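Local coordinates for prephenate dehydratase (Arthrobacter aurescens, PDB 3MWB), which probably catalyses the decarboxylating dehydration of prephenate to phenylpyruvate in L-phenylalanine biosynthesis, and is bound here to L-phenylalanine, at residues I83-V88 and A199-V204; I90-V95 and G112-Q117; A139-L144 and P165-L170. All coordinates share one frame; numbering follows the deposited sequence.

Contact 1 (I83-V88 and A199-V204)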
loop_
_atom_site.group_PDB
_atom_site.type_symbol
_atom_site.label_atom_id
_atom_site.label_comp_id
_atom_site.label_asym_id
_atom_site.label_seq_id
_atom_site.Cartn_x
_atom_site.Cartn_y
_atom_site.Cartn_z
ATOM N N ILE A 83 2.226 -9.215 31.274
ATOM C CA ILE A 83 1.033 -9.920 31.762
ATOM C C ILE A 83 -0.074 -8.968 32.252
ATOM O O ILE A 83 -1.215 -9.378 32.438
ATOM C CB ILE A 83 1.410 -10.910 32.873
ATOM C CG1 ILE A 83 1.922 -10.169 34.120
ATOM C CG2 ILE A 83 2.478 -11.884 32.365
ATOM C CD1 ILE A 83 2.289 -11.138 35.322
ATOM N N ARG A 84 0.283 -7.700 32.463
ATOM C CA ARG A 84 -0.633 -6.688 32.975
ATOM C C ARG A 84 -0.127 -5.314 32.618
ATOM O O ARG A 84 1.087 -5.080 32.570
ATOM C CB ARG A 84 -0.758 -6.765 34.482
ATOM C CG ARG A 84 -1.721 -5.728 35.074
ATOM C CD ARG A 84 -1.747 -5.806 36.597
ATOM N NE ARG A 84 -2.393 -7.028 37.034
ATOM C CZ ARG A 84 -3.690 -7.131 37.308
ATOM N NH1 ARG A 84 -4.488 -6.073 37.184
ATOM N NH2 ARG A 84 -4.184 -8.295 37.693
ATOM N N GLU A 85 -1.060 -4.403 32.378
ATOM C CA GLU A 85 -0.703 -3.010 32.229
ATOM C C GLU A 85 -1.498 -2.227 33.278
ATOM O O GLU A 85 -2.552 -2.672 33.708
ATOM C CB GLU A 85 -0.957 -2.536 30.788
ATOM C CG GLU A 85 -2.410 -2.431 30.372
ATOM C CD GLU A 85 -2.612 -1.526 29.145
ATOM O OE1 GLU A 85 -1.616 -1.101 28.520
ATOM O OE2 GLU A 85 -3.774 -1.259 28.795
ATOM N N ALA A 86 -0.954 -1.096 33.708
ATOM C CA ALA A 86 -1.643 -0.192 34.634
ATOM C C ALA A 86 -1.563 1.255 34.161
ATOM O O ALA A 86 -0.526 1.712 33.653
ATOM C CB ALA A 86 -1.057 -0.315 36.010
ATOM N N LEU A 87 -2.663 1.975 34.332
ATOM C CA LEU A 87 -2.696 3.389 34.024
ATOM C C LEU A 87 -3.007 4.101 35.328
ATOM O O LEU A 87 -4.163 4.073 35.784
ATOM C CB LEU A 87 -3.768 3.694 32.981
ATOM C CG LEU A 87 -3.373 3.528 31.522
ATOM C CD1 LEU A 87 -4.630 3.517 30.630
ATOM C CD2 LEU A 87 -2.401 4.620 31.090
ATOM N N VAL A 88 -1.977 4.700 35.931
ATOM C CA VAL A 88 -2.075 5.281 37.271
ATOM C C VAL A 88 -2.093 6.810 37.242
ATOM O O VAL A 88 -1.096 7.412 36.868
ATOM C CB VAL A 88 -0.908 4.805 38.182
ATOM C CG1 VAL A 88 -1.046 5.386 39.598
ATOM C CG2 VAL A 88 -0.838 3.261 38.221
ATOM N N ALA A 199 -11.099 -7.372 25.063
ATOM C CA ALA A 199 -10.578 -6.036 25.304
ATOM C C ALA A 199 -9.091 -6.165 25.676
ATOM O O ALA A 199 -8.670 -5.811 26.771
ATOM C CB ALA A 199 -11.388 -5.318 26.397
ATOM N N ASP A 200 -8.307 -6.687 24.736
ATOM C CA ASP A 200 -6.923 -7.042 25.013
ATOM C C ASP A 200 -5.981 -6.201 24.179
ATOM O O ASP A 200 -6.383 -5.566 23.197
ATOM C CB ASP A 200 -6.674 -8.528 24.708
ATOM C CG ASP A 200 -7.435 -9.468 25.643
ATOM O OD1 ASP A 200 -7.374 -9.288 26.865
ATOM O OD2 ASP A 200 -8.094 -10.399 25.140
ATOM N N LYS A 201 -4.713 -6.233 24.582
ATOM C CA LYS A 201 -3.633 -5.594 23.878
ATOM C C LYS A 201 -2.585 -6.664 23.560
ATOM O O LYS A 201 -2.368 -7.589 24.349
ATOM C CB LYS A 201 -3.042 -4.522 24.797
ATOM C CG LYS A 201 -2.285 -3.420 24.109
ATOM C CD LYS A 201 -1.939 -2.268 25.096
ATOM C CE LYS A 201 -2.974 -1.144 25.151
ATOM N NZ LYS A 201 -2.515 -0.095 26.115
ATOM N N THR A 202 -1.943 -6.545 22.403
ATOM C CA THR A 202 -0.826 -7.409 22.065
ATOM C C THR A 202 0.368 -6.543 21.715
ATOM O O THR A 202 0.252 -5.605 20.920
ATOM C CB THR A 202 -1.178 -8.425 20.933
ATOM O OG1 THR A 202 -2.194 -9.333 21.389
ATOM C CG2 THR A 202 0.058 -9.268 20.491
ATOM N N THR A 203 1.517 -6.865 22.307
ATOM C CA THR A 203 2.756 -6.119 22.091
ATOM C C THR A 203 3.800 -6.989 21.381
ATOM O O THR A 203 3.986 -8.173 21.718
ATOM C CB THR A 203 3.334 -5.557 23.441
ATOM O OG1 THR A 203 2.350 -4.748 24.106
ATOM C CG2 THR A 203 4.586 -4.689 23.212
ATOM N N VAL A 204 4.487 -6.387 20.416
ATOM C CA VAL A 204 5.578 -7.028 19.692
ATOM C C VAL A 204 6.753 -6.076 19.474
ATOM O O VAL A 204 6.597 -4.853 19.477
ATOM C CB VAL A 204 5.146 -7.555 18.303
ATOM C CG1 VAL A 204 4.220 -8.721 18.438
ATOM C CG2 VAL A 204 4.531 -6.426 17.424
#
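Glu-85 OE1 is gripped by two cations: Lys-201 NZ stands 2.8 Å from it, and Arg-183 NE forms a second salt bridge to the same oxygen. The bridge joins the prephenate dehydratase domain to the regulatory-type ACT domain: Glu-85 lies on strand 81-89, at the margin of a mixed sheet in one lobe of the periplasmic-binding-protein-like fold, whereas Lys-201 lies on strand 200-207, an inner strand of the antiparallel ACT sheet. With the two CA atoms 9.2 Å apart, the strands share no backbone pairing, and the gap is one that two long side chains span. Glutamate and lysine suit it, each pointing toward the other strand and crossing its partner at about a right angle. Lys-201 bends at chi3 (-92°), which brings its ammonium up to the carboxylate, and OE1 receives NZ on its syn lone pair. A weak second bond of 3.2 Å joins NZ to Glu-85 OE2, an oxygen that also accepts the backbone N-H of Ala-283. Both residues are buried, and both lean on Tyr-280 of strand 275-281. The two positive groups sharing OE1 would probably keep the glutamate ionised despite its burial, while its negative charge probably eases the close approach of Lys-201 NZ and Arg-183 NE. Next to the ammonium, the methylene carbon CE of Lys-201 lies 3.6 Å from Glu-85 OE1.

Contact 2 (I90-V95 and G112-Q117)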
loop_
_atom_site.group_PDB
_atom_site.type_symbol
_atom_site.label_atom_id
_atom_site.label_comp_id
_atom_site.label_asym_id
_atom_site.label_seq_id
_atom_site.Cartn_x
_atom_site.Cartn_y
_atom_site.Cartn_z
ATOM N N ILE A 90 -1.671 10.606 38.193
ATOM C CA ILE A 90 -0.552 11.243 38.863
ATOM C C ILE A 90 -1.096 12.389 39.718
ATOM O O ILE A 90 -1.803 13.262 39.215
ATOM C CB ILE A 90 0.486 11.789 37.848
ATOM C CG1 ILE A 90 1.079 10.650 36.998
ATOM C CG2 ILE A 90 1.602 12.557 38.569
ATOM C CD1 ILE A 90 1.756 11.120 35.702
ATOM N N THR A 91 -0.759 12.362 41.005
ATOM C CA THR A 91 -1.117 13.404 41.946
ATOM C C THR A 91 0.167 13.843 42.652
ATOM O O THR A 91 0.917 13.002 43.147
ATOM C CB THR A 91 -2.130 12.850 42.970
ATOM O OG1 THR A 91 -3.332 12.489 42.279
ATOM C CG2 THR A 91 -2.470 13.881 44.037
ATOM N N PHE A 92 0.433 15.141 42.690
ATOM C CA PHE A 92 1.658 15.613 43.321
ATOM C C PHE A 92 1.357 16.287 44.660
ATOM O O PHE A 92 0.406 17.051 44.773
ATOM C CB PHE A 92 2.388 16.607 42.429
ATOM C CG PHE A 92 2.977 16.012 41.189
ATOM C CD1 PHE A 92 4.130 15.223 41.253
ATOM C CD2 PHE A 92 2.413 16.276 39.943
ATOM C CE1 PHE A 92 4.690 14.677 40.087
ATOM C CE2 PHE A 92 2.987 15.743 38.765
ATOM C CZ PHE A 92 4.119 14.952 38.845
ATOM N N VAL A 93 2.180 16.011 45.666
ATOM C CA VAL A 93 2.121 16.731 46.922
ATOM C C VAL A 93 3.431 17.488 47.148
ATOM O O VAL A 93 4.510 17.050 46.707
ATOM C CB VAL A 93 1.807 15.820 48.139
ATOM C CG1 VAL A 93 0.428 15.175 47.993
ATOM C CG2 VAL A 93 2.872 14.769 48.338
ATOM N N LEU A 94 3.313 18.626 47.833
ATOM C CA LEU A 94 4.459 19.395 48.285
ATOM C C LEU A 94 4.705 19.055 49.744
ATOM O O LEU A 94 3.796 19.143 50.581
ATOM C CB LEU A 94 4.229 20.913 48.113
ATOM C CG LEU A 94 5.405 21.803 48.577
ATOM C CD1 LEU A 94 6.563 21.775 47.580
ATOM C CD2 LEU A 94 4.942 23.231 48.827
ATOM N N VAL A 95 5.942 18.685 50.045
ATOM C CA VAL A 95 6.258 18.038 51.301
ATOM C C VAL A 95 7.423 18.763 51.994
ATOM O O VAL A 95 8.298 19.326 51.332
ATOM C CB VAL A 95 6.499 16.502 51.045
ATOM C CG1 VAL A 95 7.975 16.125 50.998
ATOM C CG2 VAL A 95 5.741 15.657 52.023
ATOM N N GLY A 112 13.082 16.176 37.624
ATOM C CA GLY A 112 12.745 17.157 36.568
ATOM C C GLY A 112 11.389 16.971 35.902
ATOM O O GLY A 112 10.733 17.948 35.513
ATOM N N HIS A 113 10.962 15.723 35.755
ATOM C CA HIS A 113 9.651 15.411 35.172
ATOM C C HIS A 113 8.493 15.894 36.051
ATOM O O HIS A 113 7.466 16.345 35.544
ATOM C CB HIS A 113 9.535 13.904 34.928
ATOM C CG HIS A 113 10.466 13.393 33.867
ATOM N ND1 HIS A 113 10.344 12.136 33.313
ATOM C CD2 HIS A 113 11.520 13.979 33.243
ATOM C CE1 HIS A 113 11.289 11.966 32.404
ATOM N NE2 HIS A 113 12.017 13.068 32.341
ATOM N N ALA A 114 8.664 15.777 37.365
ATOM C CA ALA A 114 7.687 16.304 38.317
ATOM C C ALA A 114 7.689 17.839 38.305
ATOM O O ALA A 114 6.631 18.480 38.201
ATOM C CB ALA A 114 7.960 15.771 39.713
ATOM N N TRP A 115 8.882 18.418 38.392
ATOM C CA TRP A 115 9.031 19.867 38.385
ATOM C C TRP A 115 8.291 20.501 37.220
ATOM O O TRP A 115 7.488 21.412 37.422
ATOM C CB TRP A 115 10.509 20.279 38.350
ATOM C CG TRP A 115 10.685 21.771 38.371
ATOM C CD1 TRP A 115 11.058 22.567 37.327
ATOM C CD2 TRP A 115 10.452 22.648 39.483
ATOM N NE1 TRP A 115 11.089 23.884 37.722
ATOM C CE2 TRP A 115 10.719 23.964 39.040
ATOM C CE3 TRP A 115 10.051 22.450 40.812
ATOM C CZ2 TRP A 115 10.599 25.079 39.881
ATOM C CZ3 TRP A 115 9.933 23.547 41.641
ATOM C CH2 TRP A 115 10.215 24.848 41.175
ATOM N N ALA A 116 8.541 19.989 36.015
ATOM C CA ALA A 116 7.997 20.548 34.774
ATOM C C ALA A 116 6.466 20.535 34.723
ATOM O O ALA A 116 5.857 21.281 33.959
ATOM C CB ALA A 116 8.574 19.793 33.568
ATOM N N GLN A 117 5.853 19.671 35.530
ATOM C CA GLN A 117 4.395 19.552 35.569
ATOM C C GLN A 117 3.746 20.288 36.727
ATOM O O GLN A 117 2.537 20.218 36.866
ATOM C CB GLN A 117 3.984 18.098 35.727
ATOM C CG GLN A 117 4.284 17.205 34.575
ATOM C CD GLN A 117 3.744 15.839 34.849
ATOM O OE1 GLN A 117 2.529 15.650 34.948
ATOM N NE2 GLN A 117 4.637 14.875 35.007
#
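The Phe-92 ring stands edge-down on the flat face of the Gln-117 amide, the two planes 85° apart: Gln-117 OE1 lies near the ring plane, 3.8 Å from CE2, and Gln-117 NE2 lies under CZ at 3.9 Å. One face of the ring carries Ile-90 CG2, 3.4 Å above the plane and displaced toward the rim. Further round, the methyl CB of Ala-114 approaches CE1 obliquely at 3.5 Å, a closeness that a small residue on this helix allows. Gln-117 CG lies anti to the carbonyl carbon (chi1 -67°) and the chain then runs on extended, which carries the amide under the ring edge. Its NE2 donates to His-113 O at 3.2 Å, with an N-H...O angle of 149°. This bond reaches the carbonyl from above its plane and fixes the rotation of the amide, and so the face it turns to the ring. A leucine in its place would probably leave His-113 O without this donor and the ring edge without the flat amide surface beneath it. Phe-92 leads into strand 93-96 of the second lobe's sheet and also packs on Ile-155 of the neighbouring strand 153-156, while Phe-18 meets its ring at a steep angle. Helix 112-115 follows strand 107-110 of that sheet; from the same helix, Trp-115 stacks on Tyr-131 of strand 130-133 and packs against Asn-39 of a second subunit.

Contact 3 (A139-L144 and P165-L170)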
loop_
_atom_site.group_PDB
_atom_site.type_symbol
_atom_site.label_atom_id
_atom_site.label_comp_id
_atom_site.label_asym_id
_atom_site.label_seq_id
_atom_site.Cartn_x
_atom_site.Cartn_y
_atom_site.Cartn_z
ATOM N N ALA A 139 13.737 10.081 46.540
ATOM C CA ALA A 139 15.023 10.539 47.085
ATOM C C ALA A 139 14.958 11.999 47.531
ATOM O O ALA A 139 15.502 12.364 48.575
ATOM C CB ALA A 139 16.161 10.332 46.087
ATOM N N SER A 140 14.278 12.826 46.738
ATOM C CA SER A 140 14.085 14.222 47.081
ATOM C C SER A 140 13.351 14.337 48.405
ATOM O O SER A 140 13.766 15.109 49.276
ATOM C CB SER A 140 13.320 14.954 45.979
ATOM O OG SER A 140 14.162 15.170 44.866
ATOM N N ALA A 141 12.276 13.563 48.550
ATOM C CA ALA A 141 11.515 13.526 49.786
ATOM C C ALA A 141 12.359 13.044 50.970
ATOM O O ALA A 141 12.366 13.702 52.024
ATOM C CB ALA A 141 10.233 12.673 49.630
HETATM N N MSE A 142 13.048 11.910 50.798
HETATM C CA MSE A 142 13.879 11.304 51.850
HETATM C C MSE A 142 15.061 12.174 52.281
HETATM O O MSE A 142 15.505 12.106 53.436
HETATM C CB MSE A 142 14.380 9.912 51.428
HETATM C CG MSE A 142 13.261 8.889 51.208
HETATM SE SE MSE A 142 12.081 8.601 52.760
HETATM C CE MSE A 142 13.209 7.346 53.745
ATOM N N GLY A 143 15.570 12.982 51.352
ATOM C CA GLY A 143 16.648 13.929 51.637
ATOM C C GLY A 143 16.286 14.925 52.732
ATOM O O GLY A 143 17.155 15.383 53.467
ATOM N N LEU A 144 14.997 15.246 52.847
ATOM C CA LEU A 144 14.492 16.139 53.899
ATOM C C LEU A 144 14.636 15.602 55.332
ATOM O O LEU A 144 14.560 16.375 56.290
ATOM C CB LEU A 144 13.028 16.500 53.641
ATOM C CG LEU A 144 12.688 17.305 52.382
ATOM C CD1 LEU A 144 11.194 17.226 52.111
ATOM C CD2 LEU A 144 13.146 18.750 52.498
ATOM N N PRO A 165 6.640 9.636 58.800
ATOM C CA PRO A 165 6.119 10.529 59.853
ATOM C C PRO A 165 6.773 11.916 59.819
ATOM O O PRO A 165 6.104 12.929 60.046
ATOM C CB PRO A 165 6.469 9.797 61.159
ATOM C CG PRO A 165 6.797 8.381 60.755
ATOM C CD PRO A 165 7.335 8.462 59.364
ATOM N N GLY A 166 8.066 11.950 59.505
ATOM C CA GLY A 166 8.826 13.195 59.448
ATOM C C GLY A 166 8.478 14.064 58.251
ATOM O O GLY A 166 9.020 15.157 58.090
ATOM N N LEU A 167 7.575 13.591 57.402
ATOM C CA LEU A 167 7.174 14.381 56.237
ATOM C C LEU A 167 5.751 14.887 56.391
ATOM O O LEU A 167 4.812 14.126 56.627
ATOM C CB LEU A 167 7.340 13.604 54.925
ATOM C CG LEU A 167 8.708 13.107 54.424
ATOM C CD1 LEU A 167 8.524 12.324 53.125
ATOM C CD2 LEU A 167 9.740 14.224 54.226
ATOM N N ASN A 168 5.620 16.196 56.267
ATOM C CA ASN A 168 4.350 16.876 56.399
ATOM C C ASN A 168 3.917 17.380 55.040
ATOM O O ASN A 168 4.739 17.922 54.301
ATOM C CB ASN A 168 4.500 18.062 57.352
ATOM C CG ASN A 168 3.181 18.747 57.628
ATOM O OD1 ASN A 168 2.219 18.096 58.033
ATOM N ND2 ASN A 168 3.125 20.064 57.409
ATOM N N VAL A 169 2.638 17.196 54.714
ATOM C CA VAL A 169 2.080 17.678 53.452
ATOM C C VAL A 169 1.727 19.169 53.560
ATOM O O VAL A 169 0.812 19.559 54.299
ATOM C CB VAL A 169 0.832 16.869 53.005
ATOM C CG1 VAL A 169 0.275 17.440 51.693
ATOM C CG2 VAL A 169 1.173 15.385 52.833
ATOM N N LEU A 170 2.465 19.996 52.827
ATOM C CA LEU A 170 2.213 21.437 52.812
ATOM C C LEU A 170 1.162 21.839 51.785
ATOM O O LEU A 170 0.407 22.764 52.018
ATOM C CB LEU A 170 3.506 22.211 52.563
ATOM C CG LEU A 170 4.087 23.098 53.670
ATOM C CD1 LEU A 170 3.761 22.629 55.104
ATOM C CD2 LEU A 170 5.592 23.269 53.462
#
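Leu-167 lays its forked end over Ala-141 and Leu-144, one methyl to each neighbour: CD1 sits 3.9 Å from Ala-141 CB, and CD2 lies 3.9 Å from Leu-144 CD1. The two leucines cross at about a right angle, and CD2 is also 4.0 Å from Leu-144 CB. With CG anti to its carbonyl carbon (chi1 -62°) and the chain then running on straight, Leu-167 reaches out from its loop toward the helix. Alanine suits position 141, because its single methyl lets the leucine come down close to the helix backbone, where CD2 touches Ala-141 O at 3.5 Å. That oxygen already accepts the backbone N-H of Leu-144, so the methyl meets a carbonyl whose polar demand is at least partly met. The contact joins helix 137-143, which carries Ala-141, to the loop leading into strand 168-171, an outer strand of the second lobe's sheet. Val-95, on the adjoining strand 93-96, packs against both Leu-144 and Leu-167, and Ile-160 of helix 158-163 closes on Ala-141. Leu-167, Ala-161 and Gln-164 are residues of a magnesium site seen in this protein, empty in this chain. A leucine side chain offers a metal no ligand atom, so its main-chain oxygen is probably the donor. No hydrogen bond or charge links the two segments; what holds them is apolar burial and close fit, which is consistent with a hydrophobic backing for the metal-binding loop.

Overall arrangement
From the N terminus, the chain builds most of the first lobe and reaches strand 81-89, where contact 1 opens. It passes directly into the second lobe through residues 90-95, and contact 2 closes a short loop with residues 112-117. Contact 3 follows in series, linking helix 137-143 to residues 165-170. The chain then returns to the first lobe by strand 181-188 and enters the ACT domain, where contact 1 closes around both of the others. Contacts 2 and 3 share one sheet and touch, with a probable hydrogen bond from Leu-170 N to Leu-94 O; contact 1, with its centre about 25 Å from that of contact 2, ties the first lobe to the ACT sheet.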